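Local coordinates for protein FdxN element excision controlling factor XisI (Anabaena variabilis ATCC 29413, PDB 2NVM) that probably controls excision of the fdxN element, a site-specific DNA rearrangement of nitrogen-fixation genes in cyanobacteria, acting together with XisF and XisH, at residues H7-Y19 and A93-D107. Numbering follows the deposited sequence.
Sequences HYRHTIQEIIKKY and AIVDEMLVAGIPQTD
H7 bonds through its ring to the turn that ends helix 93-100: NE2 donates to A101 O at 2.7 Å, with the acceptor in the imidazole plane. The N-H...O angle of 137° nevertheless shows a bent bond. That carbonyl sits where helix 93-100 ends in a Schellman motif, with G102 at positive phi as C-prime and I103 N bonded to M98 O. With CG anti to the backbone N (chi1 169°), the H7 ring reaches this turn. Next to it, Y8 passes one ring face over I103 CG2, and its hydroxyl donates to D107 OD2 at 2.6 Å, on the anti side, tilted out of the carboxylate plane. Between the polar ends the packing is close: T11 CG2 meets I103 CD1 tip to tip at 3.4 Å, and I15 CD1 lies 3.4 Å from M98 CG. At the far end K18 NZ forms a salt bridge with E97 OE2 (2.9 Å), while Y19 CE2 touches I94 CG2 at 3.3 Å. The axes of segments 7-19 and 93-100 approach to 10.3 Å at 144°, roughly antiparallel. Beneath them lies the mixed sheet: I12 and I103 both touch I83 of strand 82-87, and I12 and I94 share L76 of strand 67-79.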
ATOM      1  N   HIS B   7      -9.001   4.568  18.645  1.00 51.93           N
ATOM      2  CA  HIS B   7      -8.411   3.404  19.328  1.00 51.74           C
ATOM      3  C   HIS B   7      -7.956   2.346  18.298  1.00 49.46           C
ATOM      4  O   HIS B   7      -6.841   1.830  18.390  1.00 47.69           O
ATOM      5  CB  HIS B   7      -9.404   2.807  20.344  1.00 52.77           C
ATOM      6  CG  HIS B   7      -8.980   1.485  20.891  1.00 56.64           C
ATOM      7  ND1 HIS B   7      -7.851   1.334  21.666  1.00 62.10           N
ATOM      8  CD2 HIS B   7      -9.520   0.254  20.760  1.00 56.44           C
ATOM      9  CE1 HIS B   7      -7.714   0.063  21.987  1.00 64.40           C
ATOM     10  NE2 HIS B   7      -8.714  -0.614  21.449  1.00 60.70           N
ATOM     11  N   TYR B   8      -8.834   2.052  17.343  1.00 48.52           N
ATOM     12  CA  TYR B   8      -8.567   1.102  16.243  1.00 50.97           C
ATOM     13  C   TYR B   8      -7.393   1.551  15.374  1.00 51.22           C
ATOM     14  O   TYR B   8      -6.579   0.714  14.987  1.00 53.76           O
ATOM     15  CB  TYR B   8      -9.831   0.894  15.381  1.00 51.21           C
ATOM     16  CG  TYR B   8     -10.911  -0.009  15.954  1.00 52.18           C
ATOM     17  CD1 TYR B   8     -11.068  -0.222  17.349  1.00 53.66           C
ATOM     18  CD2 TYR B   8     -11.882  -0.573  15.097  1.00 54.73           C
ATOM     19  CE1 TYR B   8     -12.097  -1.029  17.855  1.00 52.97           C
ATOM     20  CE2 TYR B   8     -12.932  -1.388  15.611  1.00 48.61           C
ATOM     21  CZ  TYR B   8     -13.022  -1.603  16.990  1.00 53.62           C
ATOM     22  OH  TYR B   8     -14.021  -2.373  17.535  1.00 51.79           O
ATOM     23  N   ARG B   9      -7.322   2.855  15.069  1.00 51.49           N
ATOM     24  CA  ARG B   9      -6.208   3.448  14.295  1.00 52.57           C
ATOM     25  C   ARG B   9      -4.878   3.254  15.017  1.00 49.94           C
ATOM     26  O   ARG B   9      -3.940   2.730  14.434  1.00 46.48           O
ATOM     27  CB  ARG B   9      -6.417   4.950  14.021  1.00 52.60           C
ATOM     28  CG  ARG B   9      -7.445   5.268  12.956  1.00 58.45           C
ATOM     29  CD  ARG B   9      -7.471   6.758  12.710  1.00 60.94           C
ATOM     30  NE  ARG B   9      -8.333   7.140  11.588  1.00 71.07           N
ATOM     31  CZ  ARG B   9      -9.629   7.479  11.641  1.00 73.09           C
ATOM     32  NH1 ARG B   9     -10.321   7.536  12.786  1.00 75.58           N
ATOM     33  NH2 ARG B   9     -10.250   7.803  10.500  1.00 76.46           N
ATOM     34  N   HIS B  10      -4.840   3.669  16.287  1.00 51.33           N
ATOM     35  CA  HIS B  10      -3.658   3.531  17.169  1.00 51.49           C
ATOM     36  C   HIS B  10      -3.205   2.073  17.274  1.00 49.96           C
ATOM     37  O   HIS B  10      -2.013   1.791  17.119  1.00 49.49           O
ATOM     38  CB  HIS B  10      -3.968   4.110  18.566  1.00 52.32           C
ATOM     39  CG  HIS B  10      -2.876   3.924  19.583  1.00 56.69           C
ATOM     40  ND1 HIS B  10      -1.762   4.737  19.646  1.00 66.91           N
ATOM     41  CD2 HIS B  10      -2.761   3.049  20.615  1.00 62.82           C
ATOM     42  CE1 HIS B  10      -0.994   4.354  20.654  1.00 62.12           C
ATOM     43  NE2 HIS B  10      -1.579   3.335  21.260  1.00 61.51           N
ATOM     44  N   THR B  11      -4.172   1.173  17.487  1.00 48.16           N
ATOM     45  CA  THR B  11      -3.924  -0.266  17.630  1.00 47.06           C
ATOM     46  C   THR B  11      -3.263  -0.865  16.390  1.00 45.96           C
ATOM     47  O   THR B  11      -2.182  -1.441  16.491  1.00 45.72           O
ATOM     48  CB  THR B  11      -5.245  -1.052  17.957  1.00 46.06           C
ATOM     49  OG1 THR B  11      -5.798  -0.562  19.176  1.00 45.92           O
ATOM     50  CG2 THR B  11      -5.008  -2.561  18.124  1.00 48.03           C
ATOM     51  N   ILE B  12      -3.869  -0.655  15.229  1.00 47.66           N
ATOM     52  CA  ILE B  12      -3.352  -1.258  13.994  1.00 50.82           C
ATOM     53  C   ILE B  12      -2.027  -0.582  13.537  1.00 49.95           C
ATOM     54  O   ILE B  12      -1.182  -1.267  12.966  1.00 50.62           O
ATOM     55  CB  ILE B  12      -4.492  -1.566  12.895  1.00 52.87           C
ATOM     56  CG1 ILE B  12      -4.608  -0.524  11.818  1.00 52.92           C
ATOM     57  CG2 ILE B  12      -5.815  -2.010  13.522  1.00 56.80           C
ATOM     58  CD1 ILE B  12      -3.523  -0.723  10.790  1.00 56.38           C
ATOM     59  N   GLN B  13      -1.824   0.708  13.827  1.00 49.68           N
ATOM     60  CA  GLN B  13      -0.541   1.383  13.525  1.00 52.58           C
ATOM     61  C   GLN B  13       0.591   0.848  14.413  1.00 53.07           C
ATOM     62  O   GLN B  13       1.702   0.627  13.928  1.00 53.22           O
ATOM     63  CB  GLN B  13      -0.655   2.901  13.633  1.00 53.06           C
ATOM     64  CG  GLN B  13      -1.493   3.466  12.498  1.00 57.05           C
ATOM     65  CD  GLN B  13      -1.744   4.940  12.639  1.00 56.99           C
ATOM     66  OE1 GLN B  13      -2.888   5.372  12.849  1.00 62.37           O
ATOM     67  NE2 GLN B  13      -0.667   5.732  12.571  1.00 55.98           N
ATOM     68  N   GLU B  14       0.281   0.618  15.693  1.00 52.41           N
ATOM     69  CA  GLU B  14       1.212   0.043  16.658  1.00 52.40           C
ATOM     70  C   GLU B  14       1.536  -1.409  16.248  1.00 50.00           C
ATOM     71  O   GLU B  14       2.687  -1.809  16.328  1.00 49.21           O
ATOM     72  CB  GLU B  14       0.609   0.094  18.076  1.00 52.93           C
ATOM     73  CG  GLU B  14       1.561  -0.199  19.233  1.00 55.91           C
ATOM     74  CD  GLU B  14       0.864  -0.219  20.616  1.00 58.39           C
ATOM     75  OE1 GLU B  14       1.558   0.055  21.626  1.00 63.79           O
ATOM     76  OE2 GLU B  14      -0.365  -0.496  20.702  1.00 67.89           O
ATOM     77  N   ILE B  15       0.527  -2.174  15.800  1.00 50.74           N
ATOM     78  CA  ILE B  15       0.721  -3.569  15.355  1.00 52.21           C
ATOM     79  C   ILE B  15       1.605  -3.656  14.089  1.00 53.30           C
ATOM     80  O   ILE B  15       2.599  -4.395  14.079  1.00 52.40           O
ATOM     81  CB  ILE B  15      -0.646  -4.305  15.114  1.00 52.90           C
ATOM     82  CG1 ILE B  15      -1.350  -4.609  16.441  1.00 51.63           C
ATOM     83  CG2 ILE B  15      -0.466  -5.646  14.377  1.00 52.00           C
ATOM     84  CD1 ILE B  15      -2.823  -5.011  16.265  1.00 50.74           C
ATOM     85  N   ILE B  16       1.246  -2.892  13.054  1.00 53.12           N
ATOM     86  CA  ILE B  16       1.978  -2.911  11.764  1.00 55.46           C
ATOM     87  C   ILE B  16       3.471  -2.527  11.951  1.00 56.17           C
ATOM     88  O   ILE B  16       4.349  -3.241  11.459  1.00 55.29           O
ATOM     89  CB  ILE B  16       1.220  -2.120  10.621  1.00 55.01           C
ATOM     90  CG1 ILE B  16       1.667  -2.615   9.231  1.00 59.48           C
ATOM     91  CG2 ILE B  16       1.362  -0.601  10.788  1.00 53.38           C
ATOM     92  CD1 ILE B  16       0.963  -1.943   8.041  1.00 57.34           C
ATOM     93  N   LYS B  17       3.734  -1.484  12.750  1.00 57.78           N
ATOM     94  CA  LYS B  17       5.105  -1.052  13.078  1.00 61.16           C
ATOM     95  C   LYS B  17       5.876  -2.089  13.895  1.00 62.49           C
ATOM     96  O   LYS B  17       7.082  -2.226  13.687  1.00 65.20           O
ATOM     97  CB  LYS B  17       5.129   0.302  13.808  1.00 62.46           C
ATOM     98  CG  LYS B  17       4.701   1.477  12.937  1.00 66.27           C
ATOM     99  CD  LYS B  17       4.652   2.781  13.740  1.00 66.75           C
ATOM    100  CE  LYS B  17       4.155   3.956  12.889  1.00 71.70           C
ATOM    101  NZ  LYS B  17       4.155   5.230  13.663  1.00 73.62           N
ATOM    102  N   LYS B  18       5.189  -2.803  14.804  1.00 61.97           N
ATOM    103  CA  LYS B  18       5.801  -3.856  15.644  1.00 62.34           C
ATOM    104  C   LYS B  18       6.384  -4.960  14.773  1.00 62.83           C
ATOM    105  O   LYS B  18       7.577  -5.218  14.855  1.00 64.32           O
ATOM    106  CB  LYS B  18       4.802  -4.438  16.682  1.00 62.84           C
ATOM    107  CG  LYS B  18       5.318  -5.596  17.552  1.00 60.66           C
ATOM    108  CD  LYS B  18       4.352  -5.919  18.695  1.00 63.05           C
ATOM    109  CE  LYS B  18       4.901  -7.049  19.592  1.00 65.44           C
ATOM    110  NZ  LYS B  18       4.182  -7.208  20.901  1.00 59.71           N
ATOM    111  N   TYR B  19       5.544  -5.572  13.935  1.00 64.37           N
ATOM    112  CA  TYR B  19       5.986  -6.639  13.009  1.00 65.45           C
ATOM    113  C   TYR B  19       6.950  -6.171  11.920  1.00 65.49           C
ATOM    114  O   TYR B  19       7.773  -6.977  11.474  1.00 64.92           O
ATOM    115  CB  TYR B  19       4.804  -7.425  12.415  1.00 65.40           C
ATOM    116  CG  TYR B  19       4.112  -8.266  13.453  1.00 64.31           C
ATOM    117  CD1 TYR B  19       4.658  -9.503  13.856  1.00 65.53           C
ATOM    118  CD2 TYR B  19       2.933  -7.829  14.068  1.00 63.98           C
ATOM    119  CE1 TYR B  19       4.026 -10.297  14.845  1.00 64.07           C
ATOM    120  CE2 TYR B  19       2.294  -8.604  15.052  1.00 66.71           C
ATOM    121  CZ  TYR B  19       2.838  -9.839  15.434  1.00 66.81           C
ATOM    122  OH  TYR B  19       2.204 -10.590  16.397  1.00 69.85           O
ATOM    123  N   ALA B  93      -0.999 -14.098  14.035  1.00 54.43           N
ATOM    124  CA  ALA B  93      -0.419 -13.583  15.303  1.00 54.05           C
ATOM    125  C   ALA B  93      -0.916 -12.149  15.589  1.00 53.64           C
ATOM    126  O   ALA B  93      -1.113 -11.803  16.745  1.00 53.51           O
ATOM    127  CB  ALA B  93       1.113 -13.626  15.294  1.00 52.67           C
ATOM    128  N   ILE B  94      -1.147 -11.356  14.531  1.00 53.73           N
ATOM    129  CA  ILE B  94      -1.681  -9.983  14.652  1.00 53.21           C
ATOM    130  C   ILE B  94      -3.124  -9.927  15.200  1.00 52.09           C
ATOM    131  O   ILE B  94      -3.498  -8.915  15.773  1.00 51.43           O
ATOM    132  CB  ILE B  94      -1.587  -9.144  13.318  1.00 54.29           C
ATOM    133  CG1 ILE B  94      -2.497  -9.672  12.199  1.00 54.87           C
ATOM    134  CG2 ILE B  94      -0.124  -9.046  12.819  1.00 54.46           C
ATOM    135  CD1 ILE B  94      -2.438  -8.765  10.958  1.00 52.46           C
ATOM    136  N   VAL B  95      -3.926 -10.978  14.975  1.00 51.02           N
ATOM    137  CA  VAL B  95      -5.305 -11.060  15.506  1.00 51.41           C
ATOM    138  C   VAL B  95      -5.294 -11.112  17.037  1.00 51.39           C
ATOM    139  O   VAL B  95      -6.113 -10.446  17.664  1.00 51.59           O
ATOM    140  CB  VAL B  95      -6.121 -12.238  14.901  1.00 50.75           C
ATOM    141  CG1 VAL B  95      -7.386 -12.533  15.708  1.00 49.85           C
ATOM    142  CG2 VAL B  95      -6.450 -11.947  13.448  1.00 50.33           C
ATOM    143  N   ASP B  96      -4.368 -11.892  17.607  1.00 51.33           N
ATOM    144  CA  ASP B  96      -4.182 -11.993  19.058  1.00 51.38           C
ATOM    145  C   ASP B  96      -3.898 -10.617  19.661  1.00 49.89           C
ATOM    146  O   ASP B  96      -4.477 -10.265  20.685  1.00 48.40           O
ATOM    147  CB  ASP B  96      -3.042 -12.963  19.425  1.00 52.89           C
ATOM    148  CG  ASP B  96      -3.377 -14.422  19.114  1.00 59.61           C
ATOM    149  OD1 ASP B  96      -4.455 -14.899  19.540  1.00 61.82           O
ATOM    150  OD2 ASP B  96      -2.534 -15.101  18.480  1.00 66.11           O
ATOM    151  N   GLU B  97      -3.050  -9.836  18.986  1.00 50.70           N
ATOM    152  CA  GLU B  97      -2.722  -8.475  19.438  1.00 50.11           C
ATOM    153  C   GLU B  97      -3.936  -7.534  19.428  1.00 46.69           C
ATOM    154  O   GLU B  97      -4.103  -6.748  20.366  1.00 45.39           O
ATOM    155  CB  GLU B  97      -1.484  -7.935  18.709  1.00 51.10           C
ATOM    156  CG  GLU B  97      -0.245  -8.809  19.075  1.00 56.08           C
ATOM    157  CD  GLU B  97       1.084  -8.185  18.774  1.00 54.03           C
ATOM    158  OE1 GLU B  97       1.179  -7.389  17.824  1.00 73.15           O
ATOM    159  OE2 GLU B  97       2.054  -8.502  19.491  1.00 61.53           O
HETATM  160  N   MSE B  98      -4.812  -7.690  18.436  1.00 45.14           N
HETATM  161  CA  MSE B  98      -6.051  -6.895  18.332  1.00 47.33           C
HETATM  162  C   MSE B  98      -7.052  -7.255  19.441  1.00 46.41           C
HETATM  163  O   MSE B  98      -7.633  -6.351  20.042  1.00 47.50           O
HETATM  164  CB  MSE B  98      -6.712  -7.056  16.958  1.00 47.57           C
HETATM  165  CG  MSE B  98      -5.894  -6.501  15.808  1.00 50.63           C
HETATM  166 SE   MSE B  98      -6.700  -6.975  14.119  0.75 48.46          SE
HETATM  167  CE  MSE B  98      -5.288  -6.369  12.957  1.00 47.15           C
ATOM    168  N   LEU B  99      -7.217  -8.554  19.718  1.00 45.51           N
ATOM    169  CA  LEU B  99      -8.107  -9.042  20.794  1.00 47.00           C
ATOM    170  C   LEU B  99      -7.604  -8.595  22.170  1.00 45.64           C
ATOM    171  O   LEU B  99      -8.420  -8.240  23.017  1.00 45.00           O
ATOM    172  CB  LEU B  99      -8.298 -10.567  20.754  1.00 47.20           C
ATOM    173  CG  LEU B  99      -8.917 -11.140  19.472  1.00 50.97           C
ATOM    174  CD1 LEU B  99      -8.851 -12.650  19.549  1.00 49.68           C
ATOM    175  CD2 LEU B  99     -10.341 -10.658  19.211  1.00 53.92           C
ATOM    176  N   VAL B 100      -6.276  -8.629  22.370  1.00 45.97           N
ATOM    177  CA  VAL B 100      -5.602  -8.119  23.593  1.00 46.90           C
ATOM    178  C   VAL B 100      -5.777  -6.580  23.723  1.00 47.91           C
ATOM    179  O   VAL B 100      -5.747  -6.055  24.832  1.00 49.28           O
ATOM    180  CB  VAL B 100      -4.093  -8.550  23.659  1.00 46.30           C
ATOM    181  CG1 VAL B 100      -3.323  -7.822  24.749  1.00 44.66           C
ATOM    182  CG2 VAL B 100      -3.994 -10.053  23.856  1.00 41.62           C
ATOM    183  N   ALA B 101      -5.936  -5.873  22.596  1.00 48.76           N
ATOM    184  CA  ALA B 101      -6.233  -4.428  22.591  1.00 49.04           C
ATOM    185  C   ALA B 101      -7.754  -4.126  22.725  1.00 49.08           C
ATOM    186  O   ALA B 101      -8.150  -2.995  22.514  1.00 50.38           O
ATOM    187  CB  ALA B 101      -5.650  -3.754  21.330  1.00 45.57           C
ATOM    188  N   GLY B 102      -8.596  -5.110  23.072  1.00 50.03           N
ATOM    189  CA  GLY B 102     -10.041  -4.906  23.243  1.00 49.79           C
ATOM    190  C   GLY B 102     -10.851  -4.705  21.976  1.00 50.67           C
ATOM    191  O   GLY B 102     -11.923  -4.101  22.025  1.00 51.96           O
ATOM    192  N   ILE B 103     -10.345  -5.201  20.847  1.00 51.11           N
ATOM    193  CA  ILE B 103     -11.042  -5.130  19.567  1.00 50.89           C
ATOM    194  C   ILE B 103     -11.814  -6.451  19.551  1.00 51.61           C
ATOM    195  O   ILE B 103     -11.186  -7.515  19.657  1.00 49.41           O
ATOM    196  CB  ILE B 103     -10.080  -5.032  18.353  1.00 50.85           C
ATOM    197  CG1 ILE B 103      -9.148  -3.822  18.510  1.00 51.36           C
ATOM    198  CG2 ILE B 103     -10.876  -4.944  17.029  1.00 50.30           C
ATOM    199  CD1 ILE B 103      -8.173  -3.616  17.364  1.00 48.12           C
ATOM    200  N   PRO B 104     -13.164  -6.403  19.453  1.00 54.07           N
ATOM    201  CA  PRO B 104     -13.928  -7.658  19.415  1.00 55.50           C
ATOM    202  C   PRO B 104     -13.775  -8.347  18.053  1.00 54.95           C
ATOM    203  O   PRO B 104     -13.534  -7.659  17.039  1.00 56.26           O
ATOM    204  CB  PRO B 104     -15.372  -7.196  19.648  1.00 55.18           C
ATOM    205  CG  PRO B 104     -15.414  -5.855  19.040  1.00 56.91           C
ATOM    206  CD  PRO B 104     -14.064  -5.240  19.331  1.00 54.40           C
ATOM    207  N   GLN B 105     -13.910  -9.681  18.047  1.00 54.30           N
ATOM    208  CA  GLN B 105     -13.816 -10.509  16.813  1.00 55.56           C
ATOM    209  C   GLN B 105     -14.827 -10.108  15.725  1.00 55.05           C
ATOM    210  O   GLN B 105     -14.541 -10.277  14.541  1.00 55.29           O
ATOM    211  CB  GLN B 105     -13.948 -12.012  17.108  1.00 56.35           C
ATOM    212  CG  GLN B 105     -12.864 -12.588  18.004  1.00 61.07           C
ATOM    213  N   THR B 106     -15.983  -9.567  16.140  1.00 54.74           N
ATOM    214  CA  THR B 106     -17.017  -9.064  15.214  1.00 53.59           C
ATOM    215  C   THR B 106     -16.588  -7.823  14.409  1.00 52.56           C
ATOM    216  O   THR B 106     -17.263  -7.504  13.426  1.00 52.30           O
ATOM    217  CB  THR B 106     -18.365  -8.750  15.930  1.00 53.51           C
ATOM    218  OG1 THR B 106     -18.184  -7.696  16.885  1.00 51.39           O
ATOM    219  CG2 THR B 106     -18.910  -9.997  16.618  1.00 53.11           C
ATOM    220  N   ASP B 107     -15.539  -7.106  14.858  1.00 51.32           N
ATOM    221  CA  ASP B 107     -14.961  -5.940  14.151  1.00 52.50           C
ATOM    222  C   ASP B 107     -13.646  -6.244  13.368  1.00 51.31           C
ATOM    223  O   ASP B 107     -12.996  -5.313  12.896  1.00 52.15           O
ATOM    224  CB  ASP B 107     -14.798  -4.753  15.134  1.00 54.30           C
ATOM    225  CG  ASP B 107     -16.136  -4.147  15.576  1.00 56.24           C
ATOM    226  OD1 ASP B 107     -17.120  -4.138  14.798  1.00 60.28           O
ATOM    227  OD2 ASP B 107     -16.190  -3.619  16.702  1.00 61.19           O
TER